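Local coordinates for protein P43 (Trichuris muris, PDB 6QIX) that is the major protein secreted by the whipworm parasite, tethers to matrix and inhibits interleukin-13 function, at residues K155-K160 with C164-G169; S245-C250 with K271-T276; V295-I300 with L328-C333; Y37-M42 with G60-P65. One frame throughout, in Å; residues are numbered along the deposited sequence. Where two conformers were deposited one is given.

Contact 1. Residues K155-K160 with C164-G169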
loop_
_atom_site.group_PDB
_atom_site.type_symbol
_atom_site.label_atom_id
_atom_site.label_comp_id
_atom_site.label_asym_id
_atom_site.label_seq_id
_atom_site.Cartn_x
_atom_site.Cartn_y
_atom_site.Cartn_z
ATOM N N LYS A 155 6.759 -6.806 7.906
ATOM C CA LYS A 155 6.429 -6.699 9.325
ATOM C C LYS A 155 5.311 -7.662 9.715
ATOM O O LYS A 155 4.400 -7.951 8.921
ATOM C CB LYS A 155 6.026 -5.260 9.691
ATOM C CG LYS A 155 7.181 -4.306 9.912
ATOM C CD LYS A 155 7.811 -4.044 8.565
ATOM C CE LYS A 155 8.715 -2.854 8.536
ATOM N NZ LYS A 155 9.726 -2.943 7.392
ATOM N N HIS A 156 5.431 -8.200 10.929
ATOM C CA HIS A 156 4.478 -9.113 11.566
ATOM C C HIS A 156 4.235 -8.572 12.972
ATOM O O HIS A 156 5.135 -8.611 13.817
ATOM C CB HIS A 156 5.020 -10.539 11.612
ATOM C CG HIS A 156 5.498 -11.055 10.265
ATOM N ND1 HIS A 156 4.655 -11.215 9.181
ATOM C CD2 HIS A 156 6.725 -11.431 9.838
ATOM C CE1 HIS A 156 5.341 -11.687 8.154
ATOM N NE2 HIS A 156 6.601 -11.829 8.527
ATOM N N CYS A 157 3.029 -8.063 13.216
ATOM C CA CYS A 157 2.713 -7.358 14.454
ATOM C C CYS A 157 1.548 -7.997 15.172
ATOM O O CYS A 157 0.583 -8.430 14.537
ATOM C CB CYS A 157 2.349 -5.884 14.208
ATOM S SG CYS A 157 3.580 -4.928 13.338
ATOM N N ILE A 158 1.624 -8.022 16.509
ATOM C CA ILE A 158 0.479 -8.343 17.351
ATOM C C ILE A 158 0.275 -7.167 18.293
ATOM O O ILE A 158 1.191 -6.395 18.568
ATOM C CB ILE A 158 0.649 -9.657 18.147
ATOM C CG1 ILE A 158 1.800 -9.516 19.146
ATOM C CG2 ILE A 158 0.924 -10.787 17.186
ATOM C CD1 ILE A 158 1.960 -10.699 20.099
ATOM N N GLU A 159 -0.936 -7.039 18.792
ATOM C CA GLU A 159 -1.268 -5.998 19.767
ATOM C C GLU A 159 -1.166 -6.548 21.184
ATOM O O GLU A 159 -1.698 -7.612 21.468
ATOM C CB GLU A 159 -2.676 -5.484 19.496
ATOM C CG GLU A 159 -3.055 -4.276 20.356
ATOM C CD GLU A 159 -4.471 -3.798 20.110
ATOM O OE1 GLU A 159 -4.955 -3.960 18.964
ATOM O OE2 GLU A 159 -5.081 -3.253 21.071
ATOM N N LYS A 160 -0.469 -5.828 22.062
ATOM C CA LYS A 160 -0.374 -6.188 23.471
ATOM C C LYS A 160 -0.506 -4.913 24.305
ATOM O O LYS A 160 0.300 -3.993 24.152
ATOM C CB LYS A 160 0.953 -6.854 23.785
ATOM C CG LYS A 160 1.151 -8.241 23.135
ATOM C CD LYS A 160 0.041 -9.237 23.485
ATOM C CE LYS A 160 0.591 -10.562 23.928
ATOM N NZ LYS A 160 -0.464 -11.466 24.479
ATOM N N CYS A 164 1.814 -2.071 19.855
ATOM C CA CYS A 164 2.103 -3.075 18.840
ATOM C C CYS A 164 3.476 -3.675 19.080
ATOM O O CYS A 164 4.444 -2.947 19.328
ATOM C CB CYS A 164 2.039 -2.478 17.433
ATOM S SG CYS A 164 0.450 -1.650 17.110
ATOM N N LYS A 165 3.557 -5.007 18.998
ATOM C CA LYS A 165 4.812 -5.749 19.120
ATOM C C LYS A 165 5.101 -6.398 17.780
ATOM O O LYS A 165 4.265 -7.163 17.280
ATOM C CB LYS A 165 4.736 -6.828 20.213
ATOM C CG LYS A 165 4.319 -6.249 21.599
ATOM C CD LYS A 165 5.413 -5.319 22.126
ATOM C CE LYS A 165 4.991 -4.792 23.479
ATOM N NZ LYS A 165 6.118 -4.192 24.243
ATOM N N CYS A 166 6.249 -6.064 17.183
ATOM C CA CYS A 166 6.497 -6.411 15.774
ATOM C C CYS A 166 7.872 -7.020 15.561
ATOM O O CYS A 166 8.846 -6.598 16.188
ATOM C CB CYS A 166 6.400 -5.210 14.874
ATOM S SG CYS A 166 4.811 -4.297 14.937
ATOM N N CYS A 167 7.943 -7.987 14.638
ATOM C CA CYS A 167 9.159 -8.642 14.193
ATOM C C CYS A 167 9.042 -8.730 12.670
ATOM O O CYS A 167 7.933 -8.684 12.145
ATOM C CB CYS A 167 9.306 -10.063 14.792
ATOM S SG CYS A 167 9.195 -10.196 16.536
ATOM N N CYS A 168 10.160 -8.922 11.963
ATOM C CA CYS A 168 10.126 -8.943 10.501
ATOM C C CYS A 168 10.603 -10.254 9.883
ATOM O O CYS A 168 11.375 -11.013 10.481
ATOM C CB CYS A 168 10.991 -7.811 9.907
ATOM S SG CYS A 168 10.301 -6.168 10.091
ATOM N N GLY A 169 10.112 -10.487 8.661
ATOM C CA GLY A 169 10.636 -11.553 7.805
ATOM C C GLY A 169 10.356 -12.941 8.360
ATOM O O GLY A 169 9.202 -13.286 8.595
#

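Contact 2. Residues S245-C250 with K271-T276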
loop_
_atom_site.group_PDB
_atom_site.type_symbol
_atom_site.label_atom_id
_atom_site.label_comp_id
_atom_site.label_asym_id
_atom_site.label_seq_id
_atom_site.Cartn_x
_atom_site.Cartn_y
_atom_site.Cartn_z
ATOM N N SER A 245 -11.668 5.319 -10.625
ATOM C CA SER A 245 -11.915 3.986 -11.204
ATOM C C SER A 245 -10.593 3.256 -11.410
ATOM O O SER A 245 -9.561 3.861 -11.661
ATOM C CB SER A 245 -12.680 4.129 -12.524
ATOM O OG SER A 245 -13.081 2.869 -13.008
ATOM N N PHE A 246 -10.619 1.927 -11.277
ATOM C CA PHE A 246 -9.380 1.154 -11.266
ATOM C C PHE A 246 -9.655 -0.266 -11.705
ATOM O O PHE A 246 -10.771 -0.776 -11.563
ATOM C CB PHE A 246 -8.713 1.122 -9.867
ATOM C CG PHE A 246 -9.554 0.462 -8.818
ATOM C CD1 PHE A 246 -9.273 -0.813 -8.416
ATOM C CD2 PHE A 246 -10.630 1.108 -8.255
ATOM C CE1 PHE A 246 -10.034 -1.441 -7.458
ATOM C CE2 PHE A 246 -11.393 0.471 -7.301
ATOM C CZ PHE A 246 -11.094 -0.839 -6.925
ATOM N N ARG A 247 -8.605 -0.879 -12.221
ATOM C CA ARG A 247 -8.562 -2.294 -12.573
ATOM C C ARG A 247 -7.827 -3.078 -11.501
ATOM O O ARG A 247 -6.948 -2.553 -10.817
ATOM C CB ARG A 247 -7.861 -2.498 -13.912
ATOM C CG ARG A 247 -8.374 -1.594 -15.033
ATOM C CD ARG A 247 -7.436 -1.712 -16.257
ATOM N NE ARG A 247 -7.829 -0.856 -17.383
ATOM C CZ ARG A 247 -8.773 -1.133 -18.290
ATOM N NH1 ARG A 247 -9.434 -2.242 -18.222
ATOM N NH2 ARG A 247 -9.060 -0.263 -19.271
ATOM N N VAL A 248 -8.164 -4.359 -11.406
ATOM C CA VAL A 248 -7.483 -5.272 -10.491
ATOM C C VAL A 248 -6.890 -6.452 -11.257
ATOM O O VAL A 248 -7.407 -6.908 -12.286
ATOM C CB VAL A 248 -8.406 -5.781 -9.367
ATOM C CG1 VAL A 248 -8.975 -4.615 -8.461
ATOM C CG2 VAL A 248 -9.554 -6.548 -9.953
ATOM N N LYS A 249 -5.813 -6.966 -10.680
ATOM C CA LYS A 249 -5.138 -8.186 -11.146
ATOM C C LYS A 249 -4.890 -9.082 -9.948
ATOM O O LYS A 249 -4.444 -8.598 -8.910
ATOM C CB LYS A 249 -3.813 -7.832 -11.808
ATOM C CG LYS A 249 -3.049 -9.000 -12.358
ATOM C CD LYS A 249 -1.824 -8.550 -13.137
ATOM C CE LYS A 249 -2.210 -7.963 -14.485
ATOM N NZ LYS A 249 -1.125 -8.053 -15.495
ATOM N N CYS A 250 -5.204 -10.361 -10.095
ATOM C CA CYS A 250 -5.256 -11.317 -8.985
ATOM C C CYS A 250 -4.141 -12.324 -9.151
ATOM O O CYS A 250 -3.906 -12.787 -10.267
ATOM C CB CYS A 250 -6.564 -12.177 -8.971
ATOM S SG CYS A 250 -8.030 -11.422 -9.514
ATOM N N LYS A 271 -7.803 8.758 -18.952
ATOM C CA LYS A 271 -8.531 9.192 -20.134
ATOM C C LYS A 271 -8.416 8.211 -21.301
ATOM O O LYS A 271 -9.246 8.280 -22.220
ATOM C CB LYS A 271 -8.065 10.593 -20.550
ATOM C CG LYS A 271 -6.716 10.624 -21.241
ATOM C CD LYS A 271 -6.269 12.074 -21.500
ATOM C CE LYS A 271 -5.042 12.121 -22.329
ATOM N NZ LYS A 271 -4.695 13.538 -22.680
ATOM N N ASP A 272 -7.442 7.305 -21.302
ATOM C CA ASP A 272 -7.384 6.312 -22.374
ATOM C C ASP A 272 -8.154 5.048 -22.007
ATOM O O ASP A 272 -8.240 4.121 -22.825
ATOM C CB ASP A 272 -5.926 5.969 -22.728
ATOM C CG ASP A 272 -5.194 7.124 -23.423
ATOM O OD1 ASP A 272 -5.838 8.025 -24.010
ATOM O OD2 ASP A 272 -3.951 7.188 -23.322
ATOM N N ASP A 273 -8.695 4.980 -20.787
ATOM C CA ASP A 273 -9.478 3.831 -20.320
ATOM C C ASP A 273 -10.975 4.080 -20.397
ATOM O O ASP A 273 -11.726 3.199 -20.830
ATOM C CB ASP A 273 -9.075 3.480 -18.878
ATOM C CG ASP A 273 -7.641 3.086 -18.785
ATOM O OD1 ASP A 273 -7.307 2.024 -19.361
ATOM O OD2 ASP A 273 -6.815 3.795 -18.168
ATOM N N CYS A 274 -11.439 5.274 -20.019
ATOM C CA CYS A 274 -12.816 5.672 -20.313
ATOM C C CYS A 274 -12.839 7.181 -20.488
ATOM O O CYS A 274 -11.947 7.869 -19.988
ATOM C CB CYS A 274 -13.840 5.214 -19.258
ATOM S SG CYS A 274 -14.109 6.280 -17.810
ATOM N N PRO A 275 -13.806 7.718 -21.208
ATOM C CA PRO A 275 -13.650 9.128 -21.648
ATOM C C PRO A 275 -13.664 10.142 -20.502
ATOM O O PRO A 275 -13.041 11.209 -20.632
ATOM C CB PRO A 275 -14.813 9.337 -22.628
ATOM C CG PRO A 275 -15.535 8.087 -22.734
ATOM C CD PRO A 275 -14.806 6.979 -22.014
ATOM N N THR A 276 -14.357 9.850 -19.396
ATOM C CA THR A 276 -14.399 10.743 -18.229
ATOM C C THR A 276 -13.442 10.328 -17.106
ATOM O O THR A 276 -13.290 11.060 -16.116
ATOM C CB THR A 276 -15.829 10.830 -17.639
ATOM O OG1 THR A 276 -16.320 9.531 -17.270
ATOM C CG2 THR A 276 -16.796 11.409 -18.595
HETATM O O HOH W 1 -5.770 1.521 -16.702
HETATM O O HOH W 2 -11.446 -0.127 -20.745
#

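Contact 3. Residues V295-I300 with L328-C333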
loop_
_atom_site.group_PDB
_atom_site.type_symbol
_atom_site.label_atom_id
_atom_site.label_comp_id
_atom_site.label_asym_id
_atom_site.label_seq_id
_atom_site.Cartn_x
_atom_site.Cartn_y
_atom_site.Cartn_z
ATOM N N VAL A 295 -14.027 10.840 6.009
ATOM C CA VAL A 295 -14.815 10.284 7.103
ATOM C C VAL A 295 -15.239 8.865 6.780
ATOM O O VAL A 295 -15.167 7.961 7.640
ATOM C CB VAL A 295 -16.037 11.167 7.400
ATOM C CG1 VAL A 295 -16.897 10.500 8.435
ATOM C CG2 VAL A 295 -15.576 12.561 7.834
ATOM N N MET A 296 -15.688 8.637 5.538
ATOM C CA MET A 296 -16.128 7.298 5.159
ATOM C C MET A 296 -14.969 6.310 5.177
ATOM O O MET A 296 -15.128 5.151 5.581
ATOM C CB MET A 296 -16.764 7.316 3.768
ATOM C CG MET A 296 -18.007 8.157 3.653
ATOM S SD MET A 296 -18.093 8.781 1.963
ATOM C CE MET A 296 -19.013 7.559 1.136
ATOM N N LYS A 297 -13.805 6.739 4.693
ATOM C CA LYS A 297 -12.612 5.900 4.751
ATOM C C LYS A 297 -12.260 5.529 6.180
ATOM O O LYS A 297 -11.886 4.381 6.455
ATOM C CB LYS A 297 -11.440 6.628 4.127
ATOM C CG LYS A 297 -10.201 5.812 4.073
ATOM C CD LYS A 297 -10.400 4.739 2.995
ATOM C CE LYS A 297 -9.190 4.647 2.085
ATOM N NZ LYS A 297 -8.656 3.235 2.076
ATOM N N GLU A 298 -12.311 6.510 7.094
ATOM C CA GLU A 298 -11.996 6.235 8.484
ATOM C C GLU A 298 -12.968 5.215 9.053
ATOM O O GLU A 298 -12.572 4.317 9.806
ATOM C CB GLU A 298 -12.018 7.542 9.290
ATOM C CG GLU A 298 -10.796 8.383 9.016
ATOM C CD GLU A 298 -10.934 9.784 9.527
ATOM O OE1 GLU A 298 -12.016 10.106 10.054
ATOM O OE2 GLU A 298 -9.967 10.564 9.401
ATOM N N LYS A 299 -14.241 5.323 8.672
ATOM C CA LYS A 299 -15.243 4.397 9.172
ATOM C C LYS A 299 -14.959 2.984 8.673
ATOM O O LYS A 299 -14.987 2.023 9.450
ATOM C CB LYS A 299 -16.638 4.875 8.762
ATOM C CG LYS A 299 -17.749 3.877 9.073
ATOM C CD LYS A 299 -17.953 3.729 10.551
ATOM C CE LYS A 299 -19.401 3.372 10.898
ATOM N NZ LYS A 299 -19.594 3.490 12.372
ATOM N N ILE A 300 -14.661 2.839 7.378
ATOM C CA ILE A 300 -14.389 1.501 6.847
ATOM C C ILE A 300 -13.209 0.847 7.571
ATOM O O ILE A 300 -13.258 -0.342 7.916
ATOM C CB ILE A 300 -14.152 1.554 5.330
ATOM C CG1 ILE A 300 -15.440 1.903 4.584
ATOM C CG2 ILE A 300 -13.635 0.188 4.844
ATOM C CD1 ILE A 300 -15.204 2.512 3.205
ATOM N N LEU A 328 -8.755 0.216 -2.173
ATOM C CA LEU A 328 -9.947 1.013 -2.445
ATOM C C LEU A 328 -9.555 2.443 -2.826
ATOM O O LEU A 328 -8.547 2.971 -2.350
ATOM C CB LEU A 328 -10.870 1.042 -1.242
ATOM C CG LEU A 328 -11.634 -0.279 -1.071
ATOM C CD1 LEU A 328 -12.396 -0.231 0.249
ATOM C CD2 LEU A 328 -12.626 -0.549 -2.225
ATOM N N PRO A 329 -10.363 3.107 -3.627
ATOM C CA PRO A 329 -10.082 4.507 -3.963
ATOM C C PRO A 329 -10.071 5.397 -2.730
ATOM O O PRO A 329 -10.954 5.316 -1.891
ATOM C CB PRO A 329 -11.242 4.879 -4.903
ATOM C CG PRO A 329 -11.784 3.546 -5.424
ATOM C CD PRO A 329 -11.575 2.584 -4.289
ATOM N N TYR A 330 -9.064 6.267 -2.644
ATOM C CA TYR A 330 -8.874 7.203 -1.546
ATOM C C TYR A 330 -8.863 8.615 -2.125
ATOM O O TYR A 330 -7.951 8.981 -2.870
ATOM C CB TYR A 330 -7.562 6.892 -0.825
ATOM C CG TYR A 330 -7.169 7.847 0.301
ATOM C CD1 TYR A 330 -7.151 7.408 1.613
ATOM C CD2 TYR A 330 -6.758 9.159 0.051
ATOM C CE1 TYR A 330 -6.776 8.252 2.634
ATOM C CE2 TYR A 330 -6.380 10.007 1.077
ATOM C CZ TYR A 330 -6.386 9.545 2.362
ATOM O OH TYR A 330 -6.013 10.340 3.437
ATOM N N SER A 331 -9.840 9.421 -1.747
ATOM C CA SER A 331 -10.038 10.711 -2.386
ATOM C C SER A 331 -9.414 11.854 -1.578
ATOM O O SER A 331 -9.327 11.827 -0.337
ATOM C CB SER A 331 -11.532 10.983 -2.564
ATOM O OG SER A 331 -12.145 10.927 -1.304
ATOM N N ASN A 332 -9.029 12.891 -2.304
ATOM C CA ASN A 332 -8.773 14.210 -1.751
ATOM C C ASN A 332 -9.640 15.173 -2.543
ATOM O O ASN A 332 -9.705 15.075 -3.782
ATOM C CB ASN A 332 -7.312 14.606 -1.893
ATOM C CG ASN A 332 -6.369 13.437 -1.663
ATOM O OD1 ASN A 332 -5.921 13.210 -0.538
ATOM N ND2 ASN A 332 -6.075 12.672 -2.751
ATOM N N CYS A 333 -10.303 16.097 -1.846
ATOM C CA CYS A 333 -11.192 17.041 -2.503
ATOM C C CYS A 333 -10.845 18.480 -2.132
ATOM O O CYS A 333 -10.351 18.760 -1.037
ATOM C CB CYS A 333 -12.668 16.809 -2.114
ATOM S SG CYS A 333 -13.308 15.149 -2.325
#

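Contact 4. Residues Y37-M42 with G60-P65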
loop_
_atom_site.group_PDB
_atom_site.type_symbol
_atom_site.label_atom_id
_atom_site.label_comp_id
_atom_site.label_asym_id
_atom_site.label_seq_id
_atom_site.Cartn_x
_atom_site.Cartn_y
_atom_site.Cartn_z
ATOM N N TYR A 37 14.780 3.728 10.336
ATOM C CA TYR A 37 13.786 4.769 10.134
ATOM C C TYR A 37 14.237 6.049 10.804
ATOM O O TYR A 37 15.196 6.052 11.567
ATOM C CB TYR A 37 12.453 4.276 10.689
ATOM C CG TYR A 37 11.968 3.054 9.927
ATOM C CD1 TYR A 37 11.242 3.191 8.740
ATOM C CD2 TYR A 37 12.273 1.761 10.370
ATOM C CE1 TYR A 37 10.830 2.112 8.041
ATOM C CE2 TYR A 37 11.851 0.660 9.672
ATOM C CZ TYR A 37 11.131 0.841 8.493
ATOM O OH TYR A 37 10.703 -0.249 7.765
ATOM N N PRO A 38 13.545 7.168 10.569
ATOM C CA PRO A 38 12.294 7.339 9.823
ATOM C C PRO A 38 12.352 7.104 8.299
ATOM O O PRO A 38 13.448 7.030 7.726
ATOM C CB PRO A 38 11.908 8.801 10.100
ATOM C CG PRO A 38 13.166 9.465 10.629
ATOM C CD PRO A 38 14.017 8.409 11.206
ATOM N N PRO A 39 11.167 6.982 7.677
ATOM C CA PRO A 39 11.114 6.648 6.235
ATOM C C PRO A 39 11.963 7.565 5.369
ATOM O O PRO A 39 12.700 7.103 4.484
ATOM C CB PRO A 39 9.616 6.787 5.899
ATOM C CG PRO A 39 8.943 6.466 7.236
ATOM C CD PRO A 39 9.826 7.067 8.285
ATOM N N GLN A 40 11.878 8.871 5.602
ATOM C CA GLN A 40 12.681 9.799 4.803
ATOM C C GLN A 40 14.167 9.467 4.903
ATOM O O GLN A 40 14.890 9.478 3.899
ATOM C CB GLN A 40 12.425 11.245 5.236
ATOM C CG GLN A 40 13.213 12.268 4.403
ATOM C CD GLN A 40 12.781 12.289 2.941
ATOM O OE1 GLN A 40 11.633 11.985 2.621
ATOM N NE2 GLN A 40 13.695 12.661 2.052
ATOM N N HIS A 41 14.645 9.166 6.107
ATOM C CA HIS A 41 16.058 8.836 6.276
ATOM C C HIS A 41 16.418 7.535 5.571
ATOM O O HIS A 41 17.459 7.450 4.908
ATOM C CB HIS A 41 16.389 8.718 7.749
ATOM C CG HIS A 41 17.807 8.347 8.014
ATOM N ND1 HIS A 41 18.170 7.139 8.570
ATOM C CD2 HIS A 41 18.956 9.026 7.794
ATOM C CE1 HIS A 41 19.485 7.105 8.712
ATOM N NE2 HIS A 41 19.985 8.232 8.233
ATOM N N MET A 42 15.580 6.508 5.711
ATOM C CA MET A 42 15.863 5.243 5.039
ATOM C C MET A 42 15.814 5.413 3.523
ATOM O O MET A 42 16.673 4.890 2.805
ATOM C CB MET A 42 14.882 4.158 5.511
ATOM C CG MET A 42 15.047 2.816 4.810
ATOM S SD MET A 42 13.848 1.580 5.374
ATOM C CE MET A 42 14.525 1.295 7.018
ATOM N N GLY A 60 5.867 12.965 6.564
ATOM C CA GLY A 60 4.437 13.132 6.728
ATOM C C GLY A 60 3.592 12.118 5.993
ATOM O O GLY A 60 2.378 12.045 6.241
ATOM N N VAL A 61 4.194 11.321 5.114
ATOM C CA VAL A 61 3.428 10.357 4.344
ATOM C C VAL A 61 3.156 9.098 5.152
ATOM O O VAL A 61 2.057 8.546 5.093
ATOM C CB VAL A 61 4.168 10.033 3.035
ATOM C CG1 VAL A 61 3.411 8.982 2.242
ATOM C CG2 VAL A 61 4.385 11.289 2.221
ATOM N N MET A 62 4.138 8.597 5.890
ATOM C CA MET A 62 3.924 7.390 6.676
ATOM C C MET A 62 4.780 7.457 7.937
ATOM O O MET A 62 5.516 6.527 8.271
ATOM C CB MET A 62 4.217 6.133 5.852
ATOM C CG MET A 62 5.413 6.224 4.933
ATOM S SD MET A 62 6.118 4.597 4.565
ATOM C CE MET A 62 4.645 3.577 4.557
ATOM N N ASP A 63 4.686 8.569 8.653
ATOM C CA ASP A 63 5.390 8.719 9.915
ATOM C C ASP A 63 4.549 8.146 11.053
ATOM O O ASP A 63 3.362 7.841 10.895
ATOM C CB ASP A 63 5.732 10.189 10.155
ATOM C CG ASP A 63 6.786 10.704 9.180
ATOM O OD1 ASP A 63 7.565 9.869 8.657
ATOM O OD2 ASP A 63 6.838 11.928 8.940
ATOM N N LEU A 64 5.198 7.976 12.218
ATOM C CA LEU A 64 4.481 7.557 13.399
ATOM C C LEU A 64 3.555 8.681 13.870
ATOM O O LEU A 64 3.806 9.870 13.603
ATOM C CB LEU A 64 5.455 7.178 14.504
ATOM C CG LEU A 64 6.443 6.057 14.238
ATOM C CD1 LEU A 64 7.300 5.833 15.524
ATOM C CD2 LEU A 64 5.703 4.775 13.838
ATOM N N PRO A 65 2.473 8.338 14.571
ATOM C CA PRO A 65 1.527 9.376 14.984
ATOM C C PRO A 65 2.200 10.431 15.847
ATOM O O PRO A 65 3.146 10.156 16.584
ATOM C CB PRO A 65 0.449 8.609 15.760
ATOM C CG PRO A 65 0.947 7.192 15.907
ATOM C CD PRO A 65 1.977 6.976 14.858
HETATM O O HOH W 3 9.963 10.336 7.298
#

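Contact 1. Residues K155-K160 with C164-G169
K155-K160 and C164-C168 run antiparallel, 158° apart in direction, with a closest approach of 4.5 Å between their axes and a short three-residue link joining them. H156 with C167 and I158 with K165 are the hydrogen-bonded pairs, each closed by two backbone bonds, the one from K165 N to I158 O being 2.8 Å long. Between these two pairs, C157 and C166 form a non-hydrogen-bonded pair, where C166 CA comes within 3.2 Å of H156 O. Both cysteine sulfurs stand beside their own backbone N, anti to the carbonyl carbon, and this brings C157 SG and C166 SG together across the strands in a 2.1 Å disulfide with a torsion of 108° about the S-S bond. On the same face K155, bent at chi2, lies alongside C168, its CD 3.6 Å from C168 SG, while its amine carries on to P153 O and the hydroxyl of Y37. The other face holds H156, I158, K165 and C167. The ring of H156 turns an edge to the end of the second strand, where NE2 gives a weak 3.0 Å bond to G169 O. I158 CG1 packs 4.1 Å from K165 CB. Farther out K160 crosses K165 at about a right angle before K165 NZ reaches T110. Strand 109-112 flanks C164-C168 on its other edge, and C164, C167 and C168 form disulfides with C119, C180 and C77 respectively. The whole is a disulfide-braced beta hairpin, two thirds of a small antiparallel sheet in a cystine-rich fold.

Contact 2. Residues S245-C250 with K271-T276
R247 reaches out from a strand of a two-stranded antiparallel sheet (246-252 with 262-268) to D273, in the loop that follows the second of those strands. The firm part of the contact is one salt bridge: R247 NH2 donates to D273 OD1 over 2.9 Å, nearly straight at 168°. Extended from CG to NE, the arginine chain carries its guanidinium out to the loop. D273 OD1 lies at the guanidinium edge, near its plane. The fit is less regular from the acid's side. The guanidinium and carboxylate planes are 67° apart, and OD1 is met on its anti side, 33° out of the carboxylate plane, so this is a single-point bridge and not a flat, two-bonded pairing. R247 NH1 is taken by S198 O, and D273 OD2 by the backbone N of G270, so both partners have a second hold. Inward the strand is packed properly, with F246 against P329 and I208 and V248 against H215 of helix 205-216. The outer side is a surface contact eked out by water. One water accepts from R247 NE and gives a weak bond to D273 OD2. A calcium ion lies about 4 Å from the nearest atom of the D273 side chain. The second water links R247 NH2, at 2.8 Å, to the backbone oxygen D273 O, a weak bond at 3.3 Å.

Contact 3. Residues V295-I300 with L328-C333
K297 and Y330 make the closest touch here: K297 CE sits 3.5 Å from Y330 CD1, at the edge of the ring and near its plane. The methylene comes to the ring's flank, not over its face, so this is edge packing and no cation-pi stack. The same carbon is 4.0 Å from Y330 CB, and the two side chains cross at about a right angle. Beyond the ring the lysine end runs over the extended backbone of L328-Y330 that leads into the strand: K297 NZ stands 4.4 Å from L328 O, and no hydrogen bond crosses between the two segments. L328 is a looser neighbour, its CB 4.6 Å from K297 NZ.

K297 leaves its helix with CG anti to the backbone N (chi1 -177°) and then bends at every later torsion, which folds the chain toward L328-Y330. The far edge of the Y330 ring faces N332 OD1, 3.6 Å from Y330 CE2. I300 follows K297 by about one turn, so both point to the same side; the helix is regular there, I300 N bonding to M296 O. Glycol molecules, probably from the crystallisation liquor, lie against the Y330 side chain and at S331 O.

Helix 292-310 thus rests beside the start of strand 331-336, an outer strand of a three-stranded antiparallel sheet; helix 315-325 lies between the two along the chain. S331 and C333 touch P293 near the helix start, C333 is bonded to C342 of the central strand, and Y330 and N332 bond by backbone to H345 and C343.

Contact 4. Residues Y37-M42 with G60-P65
P39, in the first turn of helix 39-49, puts its ring against the loop at M62 and D63, so the contact is a helix N-terminus packed beside an irregular loop. P38 occupies the N-cap position after a cis peptide bond. The P39 ring and the D63 side chain cross obliquely: P39 CD lies 3.6 Å from D63 OD1, and on the neighbouring corner P39 CG comes to within 3.6 Å of M62 O. The M62 side chain lies near the same corner, but it was modelled in two conformers and its part is doubtful.

D63 swings its carboxylate toward the helix with CG anti to the carbonyl carbon, beside its own N (chi1 -69°). Each oxygen then has its own task. D63 OD1 faces the helix start and accepts from a water that also receives the backbone N-H of Q40. This places an acid near the positive end of the helix, an arrangement that would probably favour its charged form. No direct hydrogen bond joins the two segments, so the water and the proline ring do the joining.

Within the helix segment, the methyl M42 CE sits over the centre of the Y37 ring, 3.7 Å above its plane, and Q40 ties its amide to L58 and R56. D63 OD2 points back into the loop, where G60 N meets it at 2.8 Å from above the carboxylate plane, 56° out of it.

Overall arrangement
The four contacts fall into two touching pairs. Contacts 4 and 1, with centres 18 Å apart, meet through K155 NZ and Y37 OH (2.9 Å, a probable hydrogen bond), and a glycol molecule, probably from the crystallisation liquor, bonds to both atoms. Contacts 2 and 3, 19 Å between centres, meet where F246 CE2 packs 3.6 Å from P329 CG. Between the pairs, contacts 3 and 4 come nearest, about 8 Å between closest atoms. Contacts 1 and 2 lie on opposite sides of the chain's centre, 35 Å apart by their centres. Calcium lies by contact 2; no site for interleukin-13 or matrix can be assigned to any of the four.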